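Local coordinates for putative uncharacterized protein TTHB164 (Thermus thermophilus HB8, PDB 2ZOP) that probably serves as a subunit of the Cmr ribonucleoprotein complex, part of a CRISPR system that defends the cell against invading nucleic acids, at residues Asp65-Leu78 / Leu93-Lys105. Residues are numbered along the deposited sequence; the frame is centred on the assembly and turned at random.
Sequences DLAQVLGYRDLREL and LTREVLAAAEWFK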
ATOM      1  N   ASP A  65      12.806 -15.743  15.647  1.00 15.82           N
ATOM      2  CA  ASP A  65      13.901 -14.913  16.139  1.00 15.39           C
ATOM      3  C   ASP A  65      13.479 -13.444  16.190  1.00 16.48           C
ATOM      4  O   ASP A  65      13.699 -12.758  17.186  1.00 17.11           O
ATOM      5  CB  ASP A  65      15.131 -15.042  15.239  1.00 12.39           C
ATOM      6  CG  ASP A  65      15.833 -16.381  15.391  1.00 19.21           C
ATOM      7  OD1 ASP A  65      15.443 -17.164  16.282  1.00 18.01           O
ATOM      8  OD2 ASP A  65      16.781 -16.649  14.629  1.00 14.74           O
ATOM      9  N   LEU A  66      12.878 -12.962  15.111  1.00 16.19           N
ATOM     10  CA  LEU A  66      12.445 -11.575  15.058  1.00 14.41           C
ATOM     11  C   LEU A  66      11.423 -11.289  16.147  1.00 14.69           C
ATOM     12  O   LEU A  66      11.513 -10.274  16.835  1.00 12.57           O
ATOM     13  CB  LEU A  66      11.869 -11.245  13.674  1.00 16.82           C
ATOM     14  CG  LEU A  66      11.345  -9.808  13.503  1.00 20.19           C
ATOM     15  CD1 LEU A  66      11.496  -9.346  12.070  1.00 22.57           C
ATOM     16  CD2 LEU A  66       9.896  -9.764  13.929  1.00 19.44           C
ATOM     17  N   ALA A  67      10.455 -12.183  16.320  1.00 13.78           N
ATOM     18  CA  ALA A  67       9.448 -11.976  17.353  1.00 13.58           C
ATOM     19  C   ALA A  67      10.103 -11.909  18.738  1.00 16.54           C
ATOM     20  O   ALA A  67       9.675 -11.135  19.591  1.00 15.17           O
ATOM     21  CB  ALA A  67       8.407 -13.096  17.318  1.00 15.10           C
ATOM     22  N   GLN A  68      11.144 -12.709  18.962  1.00 16.50           N
ATOM     23  CA  GLN A  68      11.798 -12.694  20.266  1.00 19.22           C
ATOM     24  C   GLN A  68      12.578 -11.400  20.450  1.00 19.65           C
ATOM     25  O   GLN A  68      12.583 -10.816  21.535  1.00 17.99           O
ATOM     26  CB  GLN A  68      12.700 -13.924  20.422  1.00 19.54           C
ATOM     27  CG  GLN A  68      11.886 -15.201  20.595  1.00 22.35           C
ATOM     28  CD  GLN A  68      12.707 -16.481  20.472  1.00 25.88           C
ATOM     29  OE1 GLN A  68      12.218 -17.564  20.784  1.00 34.53           O
ATOM     30  NE2 GLN A  68      13.939 -16.365  20.006  1.00 26.39           N
ATOM     31  N   VAL A  69      13.220 -10.940  19.381  1.00 18.42           N
ATOM     32  CA  VAL A  69      13.958  -9.685  19.444  1.00 19.01           C
ATOM     33  C   VAL A  69      12.998  -8.570  19.855  1.00 19.59           C
ATOM     34  O   VAL A  69      13.367  -7.671  20.606  1.00 19.67           O
ATOM     35  CB  VAL A  69      14.582  -9.351  18.081  1.00 15.45           C
ATOM     36  CG1 VAL A  69      15.009  -7.899  18.030  1.00 18.78           C
ATOM     37  CG2 VAL A  69      15.778 -10.247  17.856  1.00 15.97           C
ATOM     38  N   LEU A  70      11.763  -8.633  19.365  1.00 18.13           N
ATOM     39  CA  LEU A  70      10.778  -7.626  19.711  1.00 19.86           C
ATOM     40  C   LEU A  70      10.163  -7.835  21.096  1.00 20.11           C
ATOM     41  O   LEU A  70       9.351  -7.035  21.535  1.00 21.22           O
ATOM     42  CB  LEU A  70       9.680  -7.564  18.651  1.00 21.21           C
ATOM     43  CG  LEU A  70      10.111  -7.008  17.290  1.00 23.49           C
ATOM     44  CD1 LEU A  70       8.908  -6.953  16.363  1.00 26.27           C
ATOM     45  CD2 LEU A  70      10.706  -5.618  17.461  1.00 24.90           C
ATOM     46  N   GLY A  71      10.544  -8.914  21.775  1.00 22.86           N
ATOM     47  CA  GLY A  71      10.024  -9.154  23.110  1.00 22.99           C
ATOM     48  C   GLY A  71       8.848 -10.105  23.229  1.00 23.71           C
ATOM     49  O   GLY A  71       8.281 -10.252  24.318  1.00 23.07           O
ATOM     50  N   TYR A  72       8.470 -10.747  22.127  1.00 18.55           N
ATOM     51  CA  TYR A  72       7.362 -11.701  22.148  1.00 17.77           C
ATOM     52  C   TYR A  72       7.929 -13.097  22.354  1.00 16.01           C
ATOM     53  O   TYR A  72       9.118 -13.323  22.133  1.00 12.76           O
ATOM     54  CB  TYR A  72       6.592 -11.646  20.825  1.00 16.23           C
ATOM     55  CG  TYR A  72       5.863 -10.339  20.629  1.00 20.14           C
ATOM     56  CD1 TYR A  72       4.585 -10.149  21.150  1.00 15.53           C
ATOM     57  CD2 TYR A  72       6.471  -9.276  19.965  1.00 19.13           C
ATOM     58  CE1 TYR A  72       3.928  -8.923  21.013  1.00 20.18           C
ATOM     59  CE2 TYR A  72       5.831  -8.057  19.822  1.00 21.70           C
ATOM     60  CZ  TYR A  72       4.564  -7.882  20.344  1.00 19.30           C
ATOM     61  OH  TYR A  72       3.930  -6.669  20.191  1.00 22.65           O
ATOM     62  N   ARG A  73       7.079 -14.030  22.765  1.00 14.86           N
ATOM     63  CA  ARG A  73       7.504 -15.409  22.986  1.00 18.92           C
ATOM     64  C   ARG A  73       7.992 -16.071  21.696  1.00 19.10           C
ATOM     65  O   ARG A  73       9.023 -16.749  21.678  1.00 17.04           O
ATOM     66  CB  ARG A  73       6.334 -16.226  23.546  1.00 19.96           C
ATOM     67  CG  ARG A  73       6.683 -17.656  23.917  1.00 24.55           C
ATOM     68  CD  ARG A  73       5.415 -18.479  24.145  1.00 26.43           C
ATOM     69  NE  ARG A  73       4.591 -18.494  22.941  1.00 24.24           N
ATOM     70  CZ  ARG A  73       3.350 -18.018  22.860  1.00 25.13           C
ATOM     71  NH1 ARG A  73       2.755 -17.485  23.923  1.00 22.01           N
ATOM     72  NH2 ARG A  73       2.714 -18.049  21.694  1.00 20.13           N
ATOM     73  N   ASP A  74       7.230 -15.873  20.623  1.00 16.37           N
ATOM     74  CA  ASP A  74       7.540 -16.458  19.324  1.00 18.91           C
ATOM     75  C   ASP A  74       6.679 -15.809  18.248  1.00 15.74           C
ATOM     76  O   ASP A  74       5.893 -14.905  18.530  1.00 15.60           O
ATOM     77  CB  ASP A  74       7.274 -17.971  19.348  1.00 17.54           C
ATOM     78  CG  ASP A  74       5.892 -18.311  19.900  1.00 19.73           C
ATOM     79  OD1 ASP A  74       4.928 -17.579  19.602  1.00 18.53           O
ATOM     80  OD2 ASP A  74       5.766 -19.318  20.630  1.00 21.47           O
ATOM     81  N   LEU A  75       6.828 -16.282  17.016  1.00 16.78           N
ATOM     82  CA  LEU A  75       6.066 -15.748  15.894  1.00 16.28           C
ATOM     83  C   LEU A  75       4.560 -15.778  16.155  1.00 15.17           C
ATOM     84  O   LEU A  75       3.859 -14.809  15.849  1.00 14.88           O
ATOM     85  CB  LEU A  75       6.387 -16.531  14.610  1.00 13.98           C
ATOM     86  CG  LEU A  75       5.728 -16.022  13.321  1.00 19.58           C
ATOM     87  CD1 LEU A  75       6.065 -14.540  13.117  1.00 13.84           C
ATOM     88  CD2 LEU A  75       6.215 -16.841  12.132  1.00 15.30           C
ATOM     89  N   ARG A  76       4.061 -16.887  16.714  1.00 14.68           N
ATOM     90  CA  ARG A  76       2.630 -16.999  16.994  1.00 17.31           C
ATOM     91  C   ARG A  76       2.113 -15.893  17.909  1.00 18.44           C
ATOM     92  O   ARG A  76       1.041 -15.330  17.666  1.00 17.27           O
ATOM     93  CB  ARG A  76       2.282 -18.359  17.627  1.00 21.27           C
ATOM     94  CG  ARG A  76       2.125 -19.490  16.634  1.00 27.78           C
ATOM     95  CD  ARG A  76       1.551 -20.736  17.304  1.00 31.84           C
ATOM     96  NE  ARG A  76       1.379 -21.831  16.355  1.00 36.81           N
ATOM     97  CZ  ARG A  76       2.380 -22.468  15.752  1.00 42.30           C
ATOM     98  NH1 ARG A  76       3.639 -22.132  15.997  1.00 44.36           N
ATOM     99  NH2 ARG A  76       2.122 -23.447  14.896  1.00 46.44           N
ATOM    100  N   GLU A  77       2.848 -15.577  18.967  1.00 17.40           N
ATOM    101  CA  GLU A  77       2.361 -14.525  19.856  1.00 19.50           C
ATOM    102  C   GLU A  77       2.347 -13.169  19.138  1.00 16.96           C
ATOM    103  O   GLU A  77       1.394 -12.402  19.263  1.00 15.40           O
ATOM    104  CB  GLU A  77       3.200 -14.443  21.131  1.00 17.04           C
ATOM    105  CG  GLU A  77       2.636 -13.428  22.114  1.00 23.75           C
ATOM    106  CD  GLU A  77       3.413 -13.334  23.408  1.00 23.43           C
ATOM    107  OE1 GLU A  77       4.651 -13.267  23.363  1.00 25.14           O
ATOM    108  OE2 GLU A  77       2.777 -13.307  24.478  1.00 30.92           O
ATOM    109  N   LEU A  78       3.403 -12.882  18.383  1.00 16.23           N
ATOM    110  CA  LEU A  78       3.481 -11.623  17.633  1.00 17.18           C
ATOM    111  C   LEU A  78       2.321 -11.540  16.620  1.00 15.54           C
ATOM    112  O   LEU A  78       1.656 -10.509  16.496  1.00 13.84           O
ATOM    113  CB  LEU A  78       4.831 -11.529  16.901  1.00 16.03           C
ATOM    114  CG  LEU A  78       4.996 -10.432  15.826  1.00 16.64           C
ATOM    115  CD1 LEU A  78       4.906  -9.038  16.460  1.00 12.82           C
ATOM    116  CD2 LEU A  78       6.344 -10.605  15.114  1.00 12.55           C
ATOM    117  N   LEU A  93       2.992  -1.284  15.369  1.00 16.33           N
ATOM    118  CA  LEU A  93       3.617  -2.602  15.390  1.00 17.07           C
ATOM    119  C   LEU A  93       4.303  -2.835  14.051  1.00 18.51           C
ATOM    120  O   LEU A  93       5.405  -3.391  13.982  1.00 15.46           O
ATOM    121  CB  LEU A  93       2.576  -3.690  15.634  1.00 17.48           C
ATOM    122  CG  LEU A  93       3.138  -5.108  15.729  1.00 17.76           C
ATOM    123  CD1 LEU A  93       4.139  -5.185  16.877  1.00 22.25           C
ATOM    124  CD2 LEU A  93       1.987  -6.103  15.926  1.00 17.33           C
ATOM    125  N   THR A  94       3.642  -2.400  12.984  1.00 18.18           N
ATOM    126  CA  THR A  94       4.194  -2.542  11.648  1.00 18.85           C
ATOM    127  C   THR A  94       5.567  -1.854  11.583  1.00 18.39           C
ATOM    128  O   THR A  94       6.537  -2.439  11.107  1.00 18.46           O
ATOM    129  CB  THR A  94       3.241  -1.926  10.593  1.00 18.14           C
ATOM    130  OG1 THR A  94       2.056  -2.736  10.486  1.00 16.73           O
ATOM    131  CG2 THR A  94       3.932  -1.830   9.229  1.00 14.99           C
ATOM    132  N   ARG A  95       5.647  -0.619  12.073  1.00 16.46           N
ATOM    133  CA  ARG A  95       6.909   0.126  12.054  1.00 19.73           C
ATOM    134  C   ARG A  95       8.019  -0.595  12.801  1.00 18.04           C
ATOM    135  O   ARG A  95       9.153  -0.639  12.341  1.00 18.16           O
ATOM    136  CB  ARG A  95       6.744   1.511  12.683  1.00 23.22           C
ATOM    137  CG  ARG A  95       5.852   2.471  11.922  1.00 30.80           C
ATOM    138  CD  ARG A  95       6.112   3.900  12.394  1.00 33.93           C
ATOM    139  NE  ARG A  95       5.859   4.078  13.825  1.00 30.51           N
ATOM    140  CZ  ARG A  95       4.687   4.438  14.347  1.00 36.16           C
ATOM    141  NH1 ARG A  95       3.644   4.667  13.562  1.00 35.40           N
ATOM    142  NH2 ARG A  95       4.558   4.579  15.657  1.00 37.12           N
ATOM    143  N   GLU A  96       7.681  -1.133  13.967  1.00 18.15           N
ATOM    144  CA  GLU A  96       8.629  -1.855  14.816  1.00 20.80           C
ATOM    145  C   GLU A  96       9.137  -3.136  14.161  1.00 17.14           C
ATOM    146  O   GLU A  96      10.336  -3.394  14.127  1.00 18.55           O
ATOM    147  CB  GLU A  96       7.963  -2.162  16.164  1.00 22.97           C
ATOM    148  CG  GLU A  96       7.702  -0.903  16.981  1.00 25.92           C
ATOM    149  CD  GLU A  96       6.850  -1.141  18.215  1.00 32.08           C
ATOM    150  OE1 GLU A  96       6.714  -0.203  19.034  1.00 32.86           O
ATOM    151  OE2 GLU A  96       6.308  -2.253  18.367  1.00 33.38           O
ATOM    152  N   VAL A  97       8.225  -3.935  13.630  1.00 17.50           N
ATOM    153  CA  VAL A  97       8.606  -5.173  12.966  1.00 15.96           C
ATOM    154  C   VAL A  97       9.475  -4.848  11.745  1.00 17.88           C
ATOM    155  O   VAL A  97      10.505  -5.486  11.519  1.00 15.45           O
ATOM    156  CB  VAL A  97       7.345  -5.974  12.559  1.00 18.89           C
ATOM    157  CG1 VAL A  97       7.708  -7.143  11.667  1.00 13.14           C
ATOM    158  CG2 VAL A  97       6.646  -6.479  13.820  1.00 13.25           C
ATOM    159  N   LEU A  98       9.083  -3.837  10.976  1.00 19.00           N
ATOM    160  CA  LEU A  98       9.861  -3.453   9.794  1.00 18.72           C
ATOM    161  C   LEU A  98      11.276  -3.016  10.201  1.00 18.98           C
ATOM    162  O   LEU A  98      12.255  -3.385   9.552  1.00 20.04           O
ATOM    163  CB  LEU A  98       9.156  -2.321   9.029  1.00 17.92           C
ATOM    164  CG  LEU A  98       9.826  -1.816   7.744  1.00 21.71           C
ATOM    165  CD1 LEU A  98      10.023  -2.981   6.793  1.00 24.25           C
ATOM    166  CD2 LEU A  98       8.970  -0.734   7.083  1.00 24.23           C
ATOM    167  N   ALA A  99      11.392  -2.243  11.278  1.00 17.33           N
ATOM    168  CA  ALA A  99      12.716  -1.799  11.734  1.00 17.89           C
ATOM    169  C   ALA A  99      13.580  -2.985  12.180  1.00 16.80           C
ATOM    170  O   ALA A  99      14.761  -3.055  11.841  1.00 14.56           O
ATOM    171  CB  ALA A  99      12.579  -0.804  12.879  1.00 20.08           C
ATOM    172  N   ALA A 100      12.995  -3.906  12.950  1.00 16.52           N
ATOM    173  CA  ALA A 100      13.725  -5.089  13.412  1.00 14.40           C
ATOM    174  C   ALA A 100      14.109  -5.946  12.201  1.00 17.64           C
ATOM    175  O   ALA A 100      15.234  -6.431  12.099  1.00 20.28           O
ATOM    176  CB  ALA A 100      12.856  -5.899  14.391  1.00 17.46           C
ATOM    177  N   ALA A 101      13.172  -6.110  11.273  1.00 16.06           N
ATOM    178  CA  ALA A 101      13.409  -6.894  10.066  1.00 16.86           C
ATOM    179  C   ALA A 101      14.587  -6.335   9.256  1.00 19.57           C
ATOM    180  O   ALA A 101      15.447  -7.089   8.785  1.00 13.49           O
ATOM    181  CB  ALA A 101      12.147  -6.917   9.211  1.00 19.29           C
ATOM    182  N   GLU A 102      14.631  -5.016   9.086  1.00 17.42           N
ATOM    183  CA  GLU A 102      15.734  -4.415   8.341  1.00 18.75           C
ATOM    184  C   GLU A 102      17.088  -4.754   8.972  1.00 17.10           C
ATOM    185  O   GLU A 102      18.075  -4.944   8.262  1.00 20.52           O
ATOM    186  CB  GLU A 102      15.567  -2.892   8.260  1.00 20.45           C
ATOM    187  CG  GLU A 102      14.409  -2.442   7.384  1.00 26.20           C
ATOM    188  CD  GLU A 102      14.615  -2.792   5.918  1.00 30.00           C
ATOM    189  OE1 GLU A 102      13.791  -2.360   5.083  1.00 31.54           O
ATOM    190  OE2 GLU A 102      15.597  -3.502   5.602  1.00 29.59           O
ATOM    191  N   TRP A 103      17.144  -4.827  10.299  1.00 14.80           N
ATOM    192  CA  TRP A 103      18.403  -5.163  10.960  1.00 15.53           C
ATOM    193  C   TRP A 103      18.791  -6.608  10.668  1.00 15.94           C
ATOM    194  O   TRP A 103      19.954  -6.901  10.411  1.00 15.33           O
ATOM    195  CB  TRP A 103      18.310  -4.920  12.474  1.00 17.05           C
ATOM    196  CG  TRP A 103      18.341  -3.461  12.815  1.00 16.75           C
ATOM    197  CD1 TRP A 103      17.382  -2.757  13.477  1.00 19.94           C
ATOM    198  CD2 TRP A 103      19.365  -2.514  12.462  1.00 18.49           C
ATOM    199  NE1 TRP A 103      17.737  -1.430  13.556  1.00 19.46           N
ATOM    200  CE2 TRP A 103      18.948  -1.251  12.942  1.00 22.50           C
ATOM    201  CE3 TRP A 103      20.589  -2.609  11.786  1.00 19.70           C
ATOM    202  CZ2 TRP A 103      19.712  -0.087  12.768  1.00 20.21           C
ATOM    203  CZ3 TRP A 103      21.354  -1.453  11.611  1.00 20.35           C
ATOM    204  CH2 TRP A 103      20.907  -0.205  12.102  1.00 20.84           C
ATOM    205  N   PHE A 104      17.819  -7.512  10.707  1.00 14.09           N
ATOM    206  CA  PHE A 104      18.088  -8.915  10.401  1.00 16.29           C
ATOM    207  C   PHE A 104      18.644  -8.979   8.983  1.00 17.13           C
ATOM    208  O   PHE A 104      19.614  -9.696   8.708  1.00 13.41           O
ATOM    209  CB  PHE A 104      16.798  -9.735  10.475  1.00 12.81           C
ATOM    210  CG  PHE A 104      16.492 -10.261  11.848  1.00 12.71           C
ATOM    211  CD1 PHE A 104      17.006 -11.490  12.268  1.00 13.66           C
ATOM    212  CD2 PHE A 104      15.699  -9.534  12.723  1.00 12.02           C
ATOM    213  CE1 PHE A 104      16.734 -11.982  13.534  1.00 13.33           C
ATOM    214  CE2 PHE A 104      15.419 -10.019  13.998  1.00 14.40           C
ATOM    215  CZ  PHE A 104      15.938 -11.247  14.405  1.00 15.45           C
ATOM    216  N   LYS A 105      18.016  -8.222   8.088  1.00 15.18           N
ATOM    217  CA  LYS A 105      18.440  -8.172   6.694  1.00 16.38           C
ATOM    218  C   LYS A 105      19.878  -7.682   6.561  1.00 15.22           C
ATOM    219  O   LYS A 105      20.704  -8.306   5.892  1.00 14.24           O
ATOM    220  CB  LYS A 105      17.503  -7.258   5.896  1.00 17.40           C
ATOM    221  CG  LYS A 105      17.953  -7.012   4.460  1.00 20.04           C
ATOM    222  CD  LYS A 105      16.860  -6.334   3.650  1.00 24.08           C
ATOM    223  CE  LYS A 105      17.352  -5.984   2.252  1.00 26.94           C
ATOM    224  NZ  LYS A 105      18.400  -4.912   2.315  1.00 33.14           N
TER
HETATM  225  O   HOH W   1       5.640  -4.577  20.358  1.00 31.53           O
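Leu66 enters helix 87-111 as a knob into the hole formed by Val97, Ala100, Ala101 and Phe104, an illustration of knobs-into-holes packing with two alanines among the four residues of the hole. Its CG stands anti to the backbone N (chi1 179°), and the two methyls part from there: Leu66 CD1 lies against the backbone of Ala101, 3.7 Å from Ala101 CA, while CD2 turns to Val97 CG1. The far end of the Phe104 ring reaches back to helix 57-69, bringing CE2 to 3.5 Å from Leu66 CA and CZ to 3.6 Å from Val69 CG2; Asp65 CB meets its CE1. One turn on, the two methyls of Leu70 divide between Ala100 and Val97. CD2 rests on Ala100 CB, and the Leu70 side chain crosses that of Val97 at about a right angle, with Leu70 CD1 3.4 Å from Val97 CG2, tighter than usual van der Waals contact.

These contacts belong to the all-helical fold of Cmr5, in which the axes of 65-69 and 93-105 run at 120° and approach to 10.0 Å. A Schellman motif at Gly71, with positive phi, closes helix 57-69. Beyond the turn, Leu78 CD1 lies 4.0 Å from Leu93 CD1 and also meets Val97 CG2. Tyr72 OH also touches Leu93 CD1 and joins Glu96 OE2 through a water, which donates to the carboxylate; Glu96 OE1 is salt-bridged to Arg4. Farther out, Asp74, at the N-cap of helix 75-84, accepts from Glu77 N through OD1 (3.0 Å), and Arg73 NE grips Asp74 OD2 from above the carboxylate plane. Leu35 of helix 25-42 packs against Leu66, and Trp8 of helix 4-19 against Leu70.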